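Long-range contact in peroxidase (Cellulomonas bogoriensis 69B4 = DSM 16987, PDB 6QZO), which binds heme b and probably uses it to oxidise substrates with hydrogen peroxide, as a DyP-type peroxidase: residues 224-238 and 355-369. Sequence-based numbering, arbitrary orientation.
Sequences WLTGGTSMVVRRIAM and WTFPVGSAVFAVPGG. With HEM (protoporphyrin IX containing Fe), chain I.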
ATOM      1  N   TRP A 224       8.458  29.988 -18.918  1.00 27.59           N
ATOM      2  CA  TRP A 224       7.843  28.649 -19.132  1.00 27.29           C
ATOM      3  C   TRP A 224       7.179  28.115 -17.849  1.00 26.19           C
ATOM      4  O   TRP A 224       6.364  27.179 -17.966  1.00 25.88           O
ATOM      5  CB  TRP A 224       8.873  27.653 -19.670  1.00 27.72           C
ATOM      6  CG  TRP A 224       9.899  27.182 -18.684  1.00 27.36           C
ATOM      7  CD1 TRP A 224      11.147  27.698 -18.503  1.00 28.19           C
ATOM      8  CD2 TRP A 224       9.793  26.068 -17.775  1.00 26.96           C
ATOM      9  NE1 TRP A 224      11.814  27.002 -17.536  1.00 28.07           N
ATOM     10  CE2 TRP A 224      11.012  25.988 -17.076  1.00 27.00           C
ATOM     11  CE3 TRP A 224       8.800  25.123 -17.492  1.00 26.98           C
ATOM     12  CZ2 TRP A 224      11.267  25.010 -16.118  1.00 26.35           C
ATOM     13  CZ3 TRP A 224       9.047  24.161 -16.539  1.00 26.06           C
ATOM     14  CH2 TRP A 224      10.262  24.106 -15.861  1.00 25.98           C
ATOM     15  N   LEU A 225       7.505  28.667 -16.678  1.00 25.03           N
ATOM     16  CA  LEU A 225       6.944  28.202 -15.383  1.00 24.17           C
ATOM     17  C   LEU A 225       5.643  28.928 -15.016  1.00 24.41           C
ATOM     18  O   LEU A 225       5.134  28.640 -13.915  1.00 24.52           O
ATOM     19  CB  LEU A 225       7.985  28.406 -14.281  1.00 23.78           C
ATOM     20  CG  LEU A 225       8.849  27.190 -13.974  1.00 23.23           C
ATOM     21  CD1 LEU A 225       9.890  27.581 -12.955  1.00 23.33           C
ATOM     22  CD2 LEU A 225       8.016  26.025 -13.458  1.00 22.56           C
ATOM     23  N   THR A 226       5.097  29.792 -15.876  1.00 24.13           N
ATOM     24  CA  THR A 226       3.780  30.438 -15.634  1.00 24.68           C
ATOM     25  C   THR A 226       2.722  29.370 -15.350  1.00 24.24           C
ATOM     26  O   THR A 226       2.564  28.483 -16.206  1.00 24.87           O
ATOM     27  CB  THR A 226       3.268  31.246 -16.834  1.00 25.49           C
ATOM     28  OG1 THR A 226       4.340  32.063 -17.303  1.00 25.84           O
ATOM     29  CG2 THR A 226       2.059  32.085 -16.476  1.00 26.02           C
ATOM     30  N   GLY A 227       1.997  29.495 -14.228  1.00 24.07           N
ATOM     31  CA  GLY A 227       0.979  28.525 -13.779  1.00 23.53           C
ATOM     32  C   GLY A 227       1.613  27.343 -13.043  1.00 22.86           C
ATOM     33  O   GLY A 227       0.863  26.443 -12.574  1.00 22.47           O
ATOM     34  N   GLY A 228       2.944  27.338 -12.951  1.00 22.39           N
ATOM     35  CA  GLY A 228       3.734  26.228 -12.398  1.00 22.35           C
ATOM     36  C   GLY A 228       4.190  26.531 -10.982  1.00 22.70           C
ATOM     37  O   GLY A 228       3.727  27.523 -10.376  1.00 23.23           O
ATOM     38  N   THR A 229       5.081  25.698 -10.465  1.00 22.47           N
ATOM     39  CA  THR A 229       5.491  25.729  -9.047  1.00 22.20           C
ATOM     40  C   THR A 229       6.768  24.900  -8.917  1.00 21.79           C
ATOM     41  O   THR A 229       7.295  24.441  -9.951  1.00 21.30           O
ATOM     42  CB  THR A 229       4.337  25.244  -8.150  1.00 22.50           C
ATOM     43  OG1 THR A 229       4.652  25.482  -6.772  1.00 23.08           O
ATOM     44  CG2 THR A 229       4.017  23.777  -8.352  1.00 21.70           C
ATOM     45  N   SER A 230       7.255  24.774  -7.688  1.00 21.62           N
ATOM     46  CA  SER A 230       8.382  23.895  -7.314  1.00 21.54           C
ATOM     47  C   SER A 230       7.839  22.827  -6.373  1.00 20.94           C
ATOM     48  O   SER A 230       6.845  23.105  -5.683  1.00 21.06           O
ATOM     49  CB  SER A 230       9.495  24.673  -6.685  1.00 21.88           C
ATOM     50  OG  SER A 230       9.129  25.117  -5.396  1.00 22.26           O
ATOM     51  N   MET A 231       8.455  21.656  -6.403  1.00 20.46           N
ATOM     52  CA  MET A 231       8.062  20.479  -5.603  1.00 20.32           C
ATOM     53  C   MET A 231       9.293  19.987  -4.847  1.00 19.74           C
ATOM     54  O   MET A 231      10.337  19.817  -5.483  1.00 19.54           O
ATOM     55  CB  MET A 231       7.536  19.372  -6.514  1.00 20.58           C
ATOM     56  CG  MET A 231       7.339  18.045  -5.808  1.00 20.50           C
ATOM     57  SD  MET A 231       6.708  16.849  -7.025  1.00 21.32           S
ATOM     58  CE  MET A 231       6.953  15.335  -6.117  1.00 20.90           C
ATOM     59  N   VAL A 232       9.152  19.813  -3.533  1.00 19.29           N
ATOM     60  CA  VAL A 232      10.154  19.141  -2.655  1.00 18.56           C
ATOM     61  C   VAL A 232       9.547  17.814  -2.198  1.00 18.09           C
ATOM     62  O   VAL A 232       8.385  17.824  -1.771  1.00 18.30           O
ATOM     63  CB  VAL A 232      10.523  20.020  -1.453  1.00 18.50           C
ATOM     64  CG1 VAL A 232      11.297  19.242  -0.403  1.00 18.32           C
ATOM     65  CG2 VAL A 232      11.285  21.255  -1.886  1.00 18.51           C
ATOM     66  N   VAL A 233      10.325  16.735  -2.290  1.00 17.34           N
ATOM     67  CA  VAL A 233      10.016  15.419  -1.679  1.00 16.59           C
ATOM     68  C   VAL A 233      11.137  15.076  -0.703  1.00 16.39           C
ATOM     69  O   VAL A 233      12.255  14.807  -1.176  1.00 16.28           O
ATOM     70  CB  VAL A 233       9.860  14.322  -2.744  1.00 16.70           C
ATOM     71  CG1 VAL A 233       9.536  12.971  -2.145  1.00 16.46           C
ATOM     72  CG2 VAL A 233       8.800  14.703  -3.753  1.00 16.90           C
ATOM     73  N   ARG A 234      10.831  15.125   0.598  1.00 16.15           N
ATOM     74  CA  ARG A 234      11.674  14.551   1.671  1.00 16.19           C
ATOM     75  C   ARG A 234      11.003  13.265   2.161  1.00 16.00           C
ATOM     76  O   ARG A 234       9.826  13.321   2.589  1.00 16.76           O
ATOM     77  CB  ARG A 234      11.822  15.525   2.836  1.00 16.36           C
ATOM     78  CG  ARG A 234      12.368  16.887   2.454  1.00 16.68           C
ATOM     79  CD  ARG A 234      13.870  16.912   2.307  1.00 16.81           C
ATOM     80  NE  ARG A 234      14.573  17.073   3.550  1.00 17.09           N
ATOM     81  CZ  ARG A 234      15.884  17.220   3.671  1.00 17.07           C
ATOM     82  NH1 ARG A 234      16.685  17.165   2.616  1.00 17.19           N
ATOM     83  NH2 ARG A 234      16.375  17.391   4.883  1.00 17.14           N
ATOM     84  N   ARG A 235      11.707  12.148   2.053  1.00 15.85           N
ATOM     85  CA  ARG A 235      11.351  10.877   2.727  1.00 15.84           C
ATOM     86  C   ARG A 235      11.889  10.988   4.149  1.00 16.48           C
ATOM     87  O   ARG A 235      13.131  11.030   4.305  1.00 17.22           O
ATOM     88  CB  ARG A 235      11.970   9.694   1.983  1.00 15.36           C
ATOM     89  CG  ARG A 235      11.379   8.349   2.362  1.00 15.17           C
ATOM     90  CD  ARG A 235      12.057   7.218   1.628  1.00 14.85           C
ATOM     91  NE  ARG A 235      11.582   5.902   2.018  1.00 14.77           N
ATOM     92  CZ  ARG A 235      10.436   5.345   1.639  1.00 14.61           C
ATOM     93  NH1 ARG A 235       9.579   5.996   0.868  1.00 14.34           N
ATOM     94  NH2 ARG A 235      10.131   4.119   2.036  1.00 14.86           N
ATOM     95  N   ILE A 236      11.012  11.120   5.142  1.00 16.79           N
ATOM     96  CA  ILE A 236      11.453  11.383   6.543  1.00 17.45           C
ATOM     97  C   ILE A 236      11.020  10.190   7.392  1.00 17.67           C
ATOM     98  O   ILE A 236       9.810  10.000   7.584  1.00 17.47           O
ATOM     99  CB  ILE A 236      10.935  12.727   7.096  1.00 17.49           C
ATOM    100  CG1 ILE A 236      11.112  13.864   6.088  1.00 17.31           C
ATOM    101  CG2 ILE A 236      11.637  13.047   8.405  1.00 17.85           C
ATOM    102  CD1 ILE A 236      10.520  15.182   6.554  1.00 17.62           C
ATOM    103  N   ALA A 237      12.014   9.422   7.857  1.00 17.96           N
ATOM    104  CA  ALA A 237      11.825   8.201   8.660  1.00 18.18           C
ATOM    105  C   ALA A 237      11.446   8.597  10.090  1.00 18.23           C
ATOM    106  O   ALA A 237      12.005   9.608  10.610  1.00 18.47           O
ATOM    107  CB  ALA A 237      13.080   7.388   8.622  1.00 18.49           C
ATOM    108  N   MET A 238      10.526   7.841  10.698  1.00 18.04           N
ATOM    109  CA  MET A 238      10.129   8.004  12.123  1.00 18.10           C
ATOM    110  C   MET A 238      10.762   6.870  12.925  1.00 18.10           C
ATOM    111  O   MET A 238      10.603   5.700  12.550  1.00 17.14           O
ATOM    112  CB  MET A 238       8.613   7.970  12.285  1.00 18.09           C
ATOM    113  CG  MET A 238       7.918   9.117  11.634  1.00 17.79           C
ATOM    114  SD  MET A 238       6.151   8.758  11.429  1.00 18.11           S
ATOM    115  CE  MET A 238       5.542  10.425  11.162  1.00 17.71           C
ATOM    116  N   TRP A 355      13.593  12.146  16.918  1.00 21.50           N
ATOM    117  CA  TRP A 355      12.743  10.956  16.609  1.00 21.00           C
ATOM    118  C   TRP A 355      12.381  10.876  15.119  1.00 20.33           C
ATOM    119  O   TRP A 355      11.625   9.978  14.751  1.00 20.97           O
ATOM    120  CB  TRP A 355      11.500  10.961  17.504  1.00 21.18           C
ATOM    121  CG  TRP A 355      11.902  10.950  18.947  1.00 21.84           C
ATOM    122  CD1 TRP A 355      12.445   9.905  19.633  1.00 22.16           C
ATOM    123  CD2 TRP A 355      11.937  12.076  19.838  1.00 22.32           C
ATOM    124  NE1 TRP A 355      12.785  10.292  20.899  1.00 22.90           N
ATOM    125  CE2 TRP A 355      12.475  11.619  21.058  1.00 22.93           C
ATOM    126  CE3 TRP A 355      11.555  13.416  19.725  1.00 22.50           C
ATOM    127  CZ2 TRP A 355      12.651  12.455  22.156  1.00 23.86           C
ATOM    128  CZ3 TRP A 355      11.706  14.239  20.819  1.00 23.17           C
ATOM    129  CH2 TRP A 355      12.244  13.766  22.012  1.00 23.76           C
ATOM    130  N   THR A 356      12.932  11.762  14.292  1.00 19.53           N
ATOM    131  CA  THR A 356      12.761  11.786  12.824  1.00 18.81           C
ATOM    132  C   THR A 356      14.135  11.987  12.190  1.00 18.40           C
ATOM    133  O   THR A 356      15.008  12.515  12.876  1.00 18.58           O
ATOM    134  CB  THR A 356      11.809  12.906  12.382  1.00 18.57           C
ATOM    135  OG1 THR A 356      12.458  14.132  12.700  1.00 18.66           O
ATOM    136  CG2 THR A 356      10.447  12.841  13.040  1.00 18.57           C
ATOM    137  N   PHE A 357      14.312  11.582  10.932  1.00 17.78           N
ATOM    138  CA  PHE A 357      15.543  11.864  10.159  1.00 17.72           C
ATOM    139  C   PHE A 357      15.251  11.752   8.669  1.00 16.89           C
ATOM    140  O   PHE A 357      14.566  10.843   8.228  1.00 16.65           O
ATOM    141  CB  PHE A 357      16.720  11.019  10.658  1.00 18.58           C
ATOM    142  CG  PHE A 357      16.534   9.518  10.696  1.00 19.18           C
ATOM    143  CD1 PHE A 357      16.074   8.885  11.840  1.00 19.40           C
ATOM    144  CD2 PHE A 357      16.899   8.736   9.607  1.00 19.40           C
ATOM    145  CE1 PHE A 357      15.907   7.506  11.865  1.00 20.12           C
ATOM    146  CE2 PHE A 357      16.757   7.348   9.644  1.00 19.79           C
ATOM    147  CZ  PHE A 357      16.258   6.731  10.772  1.00 20.00           C
ATOM    148  N   PRO A 358      15.731  12.717   7.842  1.00 16.61           N
ATOM    149  CA  PRO A 358      15.519  12.662   6.399  1.00 15.81           C
ATOM    150  C   PRO A 358      16.416  11.589   5.775  1.00 15.40           C
ATOM    151  O   PRO A 358      17.603  11.604   6.047  1.00 15.74           O
ATOM    152  CB  PRO A 358      15.925  14.065   5.911  1.00 16.01           C
ATOM    153  CG  PRO A 358      16.144  14.885   7.157  1.00 16.38           C
ATOM    154  CD  PRO A 358      16.514  13.901   8.242  1.00 16.56           C
ATOM    155  N   VAL A 359      15.831  10.700   4.969  1.00 14.89           N
ATOM    156  CA  VAL A 359      16.582   9.615   4.262  1.00 14.63           C
ATOM    157  C   VAL A 359      16.495   9.808   2.740  1.00 13.96           C
ATOM    158  O   VAL A 359      17.199   9.068   2.028  1.00 14.34           O
ATOM    159  CB  VAL A 359      16.120   8.216   4.706  1.00 14.70           C
ATOM    160  CG1 VAL A 359      16.447   7.995   6.178  1.00 15.15           C
ATOM    161  CG2 VAL A 359      14.642   7.964   4.442  1.00 14.39           C
ATOM    162  N   GLY A 360      15.728  10.789   2.266  1.00 13.20           N
ATOM    163  CA  GLY A 360      15.597  11.096   0.832  1.00 12.88           C
ATOM    164  C   GLY A 360      15.255  12.552   0.597  1.00 12.59           C
ATOM    165  O   GLY A 360      14.467  13.094   1.388  1.00 12.41           O
ATOM    166  N   SER A 361      15.820  13.146  -0.463  1.00 12.50           N
ATOM    167  CA  SER A 361      15.593  14.561  -0.851  1.00 12.34           C
ATOM    168  C   SER A 361      15.582  14.687  -2.374  1.00 12.15           C
ATOM    169  O   SER A 361      16.562  14.229  -3.046  1.00 12.18           O
ATOM    170  CB  SER A 361      16.624  15.481  -0.259  1.00 12.60           C
ATOM    171  OG  SER A 361      16.133  16.828  -0.270  1.00 12.56           O
ATOM    172  N   ALA A 362      14.528  15.313  -2.917  1.00 11.80           N
ATOM    173  CA  ALA A 362      14.421  15.604  -4.355  1.00 11.76           C
ATOM    174  C   ALA A 362      13.721  16.946  -4.558  1.00 11.84           C
ATOM    175  O   ALA A 362      12.721  17.224  -3.844  1.00 11.89           O
ATOM    176  CB  ALA A 362      13.686  14.487  -5.011  1.00 11.61           C
ATOM    177  N   VAL A 363      14.239  17.736  -5.501  1.00 11.89           N
ATOM    178  CA  VAL A 363      13.651  19.043  -5.903  1.00 12.06           C
ATOM    179  C   VAL A 363      13.277  18.948  -7.374  1.00 12.02           C
ATOM    180  O   VAL A 363      14.089  18.412  -8.143  1.00 12.09           O
ATOM    181  CB  VAL A 363      14.630  20.203  -5.643  1.00 12.41           C
ATOM    182  CG1 VAL A 363      13.983  21.538  -5.918  1.00 12.60           C
ATOM    183  CG2 VAL A 363      15.177  20.141  -4.228  1.00 12.42           C
ATOM    184  N   PHE A 364      12.089  19.440  -7.727  1.00 12.03           N
ATOM    185  CA  PHE A 364      11.555  19.428  -9.114  1.00 12.13           C
ATOM    186  C   PHE A 364      10.888  20.768  -9.412  1.00 12.59           C
ATOM    187  O   PHE A 364      10.323  21.407  -8.490  1.00 12.51           O
ATOM    188  CB  PHE A 364      10.540  18.304  -9.311  1.00 11.68           C
ATOM    189  CG  PHE A 364      11.097  16.942  -9.002  1.00 11.36           C
ATOM    190  CD1 PHE A 364      11.793  16.230  -9.957  1.00 11.39           C
ATOM    191  CD2 PHE A 364      10.954  16.392  -7.742  1.00 11.09           C
ATOM    192  CE1 PHE A 364      12.322  14.982  -9.662  1.00 11.26           C
ATOM    193  CE2 PHE A 364      11.486  15.149  -7.460  1.00 10.93           C
ATOM    194  CZ  PHE A 364      12.162  14.448  -8.411  1.00 10.99           C
ATOM    195  N   ALA A 365      10.983  21.171 -10.682  1.00 13.15           N
ATOM    196  CA  ALA A 365      10.229  22.307 -11.258  1.00 13.64           C
ATOM    197  C   ALA A 365       8.971  21.728 -11.896  1.00 13.76           C
ATOM    198  O   ALA A 365       9.085  20.758 -12.651  1.00 13.82           O
ATOM    199  CB  ALA A 365      11.081  23.031 -12.260  1.00 13.99           C
ATOM    200  N   VAL A 366       7.822  22.302 -11.581  1.00 14.14           N
ATOM    201  CA  VAL A 366       6.500  21.786 -12.006  1.00 14.36           C
ATOM    202  C   VAL A 366       5.942  22.745 -13.047  1.00 15.34           C
ATOM    203  O   VAL A 366       5.600  23.888 -12.731  1.00 15.71           O
ATOM    204  CB  VAL A 366       5.582  21.633 -10.778  1.00 14.05           C
ATOM    205  CG1 VAL A 366       4.180  21.190 -11.160  1.00 14.15           C
ATOM    206  CG2 VAL A 366       6.198  20.665  -9.774  1.00 13.53           C
ATOM    207  N   PRO A 367       5.839  22.322 -14.328  1.00 15.91           N
ATOM    208  CA  PRO A 367       5.212  23.148 -15.344  1.00 16.61           C
ATOM    209  C   PRO A 367       3.806  23.570 -14.923  1.00 17.19           C
ATOM    210  O   PRO A 367       3.207  22.923 -14.044  1.00 17.62           O
ATOM    211  CB  PRO A 367       5.114  22.250 -16.583  1.00 16.59           C
ATOM    212  CG  PRO A 367       6.150  21.180 -16.362  1.00 16.19           C
ATOM    213  CD  PRO A 367       6.308  21.039 -14.864  1.00 15.74           C
ATOM    214  N   GLY A 368       3.310  24.622 -15.572  1.00 17.77           N
ATOM    215  CA  GLY A 368       1.917  25.065 -15.460  1.00 18.16           C
ATOM    216  C   GLY A 368       1.019  24.026 -16.088  1.00 18.25           C
ATOM    217  O   GLY A 368       1.552  23.028 -16.586  1.00 18.33           O
ATOM    218  N   GLY A 369      -0.288  24.253 -16.044  1.00 18.63           N
ATOM    219  CA  GLY A 369      -1.286  23.376 -16.670  1.00 18.59           C
ATOM    220  C   GLY A 369      -1.297  23.542 -18.184  1.00 18.84           C
ATOM    221  O   GLY A 369      -0.425  24.275 -18.733  1.00 18.78           O
TER
HETATM  222  CHA HEM I 401       3.477  21.434  11.426  1.00 21.48           C
HETATM  223  CHB HEM I 401       4.644  16.798  11.983  1.00 20.86           C
HETATM  224  CHC HEM I 401       8.557  17.465   9.229  1.00 21.18           C
HETATM  225  CHD HEM I 401       7.168  21.994   8.335  1.00 21.01           C
HETATM  226  C1A HEM I 401       3.485  20.127  11.831  1.00 21.52           C
HETATM  227  C2A HEM I 401       2.581  19.575  12.786  1.00 22.09           C
HETATM  228  C3A HEM I 401       2.926  18.273  12.949  1.00 22.42           C
HETATM  229  C4A HEM I 401       4.008  18.014  12.080  1.00 21.66           C
HETATM  230  CMA HEM I 401       2.277  17.256  13.868  1.00 22.73           C
HETATM  231  CAA HEM I 401       1.482  20.307  13.536  1.00 22.01           C
HETATM  232  CBA HEM I 401       0.136  20.304  12.813  1.00 22.17           C
HETATM  233  CGA HEM I 401       0.206  21.213  11.629  1.00 22.43           C
HETATM  234  O1A HEM I 401       0.523  20.694  10.523  1.00 22.60           O
HETATM  235  O2A HEM I 401      -0.032  22.446  11.765  1.00 22.60           O
HETATM  236  C1B HEM I 401       5.823  16.607  11.273  1.00 20.63           C
HETATM  237  C2B HEM I 401       6.486  15.350  11.248  1.00 21.56           C
HETATM  238  C3B HEM I 401       7.607  15.524  10.472  1.00 20.70           C
HETATM  239  C4B HEM I 401       7.577  16.931  10.051  1.00 20.59           C
HETATM  240  CMB HEM I 401       6.018  14.071  11.936  1.00 20.86           C
HETATM  241  CAB HEM I 401       8.631  14.559  10.026  1.00 20.57           C
HETATM  242  CBB HEM I 401       8.504  13.237  10.139  1.00 20.77           C
HETATM  243  C1C HEM I 401       8.528  18.746   8.729  1.00 20.77           C
HETATM  244  C2C HEM I 401       9.502  19.274   7.883  1.00 20.54           C
HETATM  245  C3C HEM I 401       9.149  20.573   7.603  1.00 20.97           C
HETATM  246  C4C HEM I 401       7.907  20.832   8.308  1.00 20.39           C
HETATM  247  CMC HEM I 401      10.741  18.613   7.343  1.00 20.55           C
HETATM  248  CAC HEM I 401      10.061  21.321   6.699  1.00 21.34           C
HETATM  249  CBC HEM I 401       9.906  22.554   6.299  1.00 21.86           C
HETATM  250  C1D HEM I 401       6.025  22.192   9.136  1.00 20.53           C
HETATM  251  C2D HEM I 401       5.290  23.470   9.155  1.00 21.30           C
HETATM  252  C3D HEM I 401       4.277  23.324  10.028  1.00 22.12           C
HETATM  253  C4D HEM I 401       4.399  21.942  10.524  1.00 21.52           C
HETATM  254  CMD HEM I 401       5.577  24.761   8.406  1.00 20.80           C
HETATM  255  CAD HEM I 401       3.232  24.382  10.402  1.00 22.82           C
HETATM  256  CBD HEM I 401       3.715  25.227  11.599  1.00 23.71           C
HETATM  257  CGD HEM I 401       2.782  26.353  12.031  1.00 24.49           C
HETATM  258  O1D HEM I 401       2.756  27.435  11.406  1.00 24.26           O
HETATM  259  O2D HEM I 401       2.040  26.239  13.048  1.00 25.66           O
HETATM  260  NA  HEM I 401       4.349  19.160  11.410  1.00 21.20           N
HETATM  261  NB  HEM I 401       6.501  17.509  10.563  1.00 20.73           N
HETATM  262  NC  HEM I 401       7.574  19.683   8.992  1.00 20.30           N
HETATM  263  ND  HEM I 401       5.445  21.320   9.972  1.00 21.05           N
HETATM  264 FE   HEM I 401       5.956  19.530  10.309  1.00 20.92          FE
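Pro-358 CB lies over one face of the Arg-234 guanidinium, with Pro-358 CG 3.4 Å from Arg-234 NH2, while Ser-361 OG lies at the guanidinium edge: NH1 donates to it at 3.0 Å, with the oxygen almost exactly in the guanidinium plane. On the other side of the sheet, the Phe-357 ring receives Ala-237 CB over one face, a CH-pi contact 4.0 Å from the centroid. The Trp-224 ring meets Ala-365 CB obliquely through CH2. Bends at chi2 (-81°) and chi3 (-83°) fold Arg-234 back over the neighbouring strand, and its NH2 forms a salt bridge with Asp-132. A leucine in place of Arg-234 would probably cost Asp-132 this salt bridge and Ser-361 OG this donor. Met-231 SD approaches the Phe-364 ring obliquely, and Val-366 CB packs against Thr-229 CG2 at 3.6 Å.

Strands 229-238 and 356-366 pair antiparallel, with a classic bulge where Val-359 and Gly-360 both face Arg-235. Its carbonyl O takes a nearly straight bond from Val-359 N (2.8 Å, 170°) and a weak one from Gly-360 N. Beyond the bulge, Ile-236 CD1 touches heme CMC and Thr-356 CG2 touches heme CBB, each at 3.5 Å, and Met-238 CE reaches CMB. In the C-terminal ferredoxin-like half of the DyP fold, strand 356-366 is outermost in the chain's four-stranded antiparallel sheet, 229-238 lies between it and 323-332, and Ile-236, Met-238 and Thr-356 line the heme pocket.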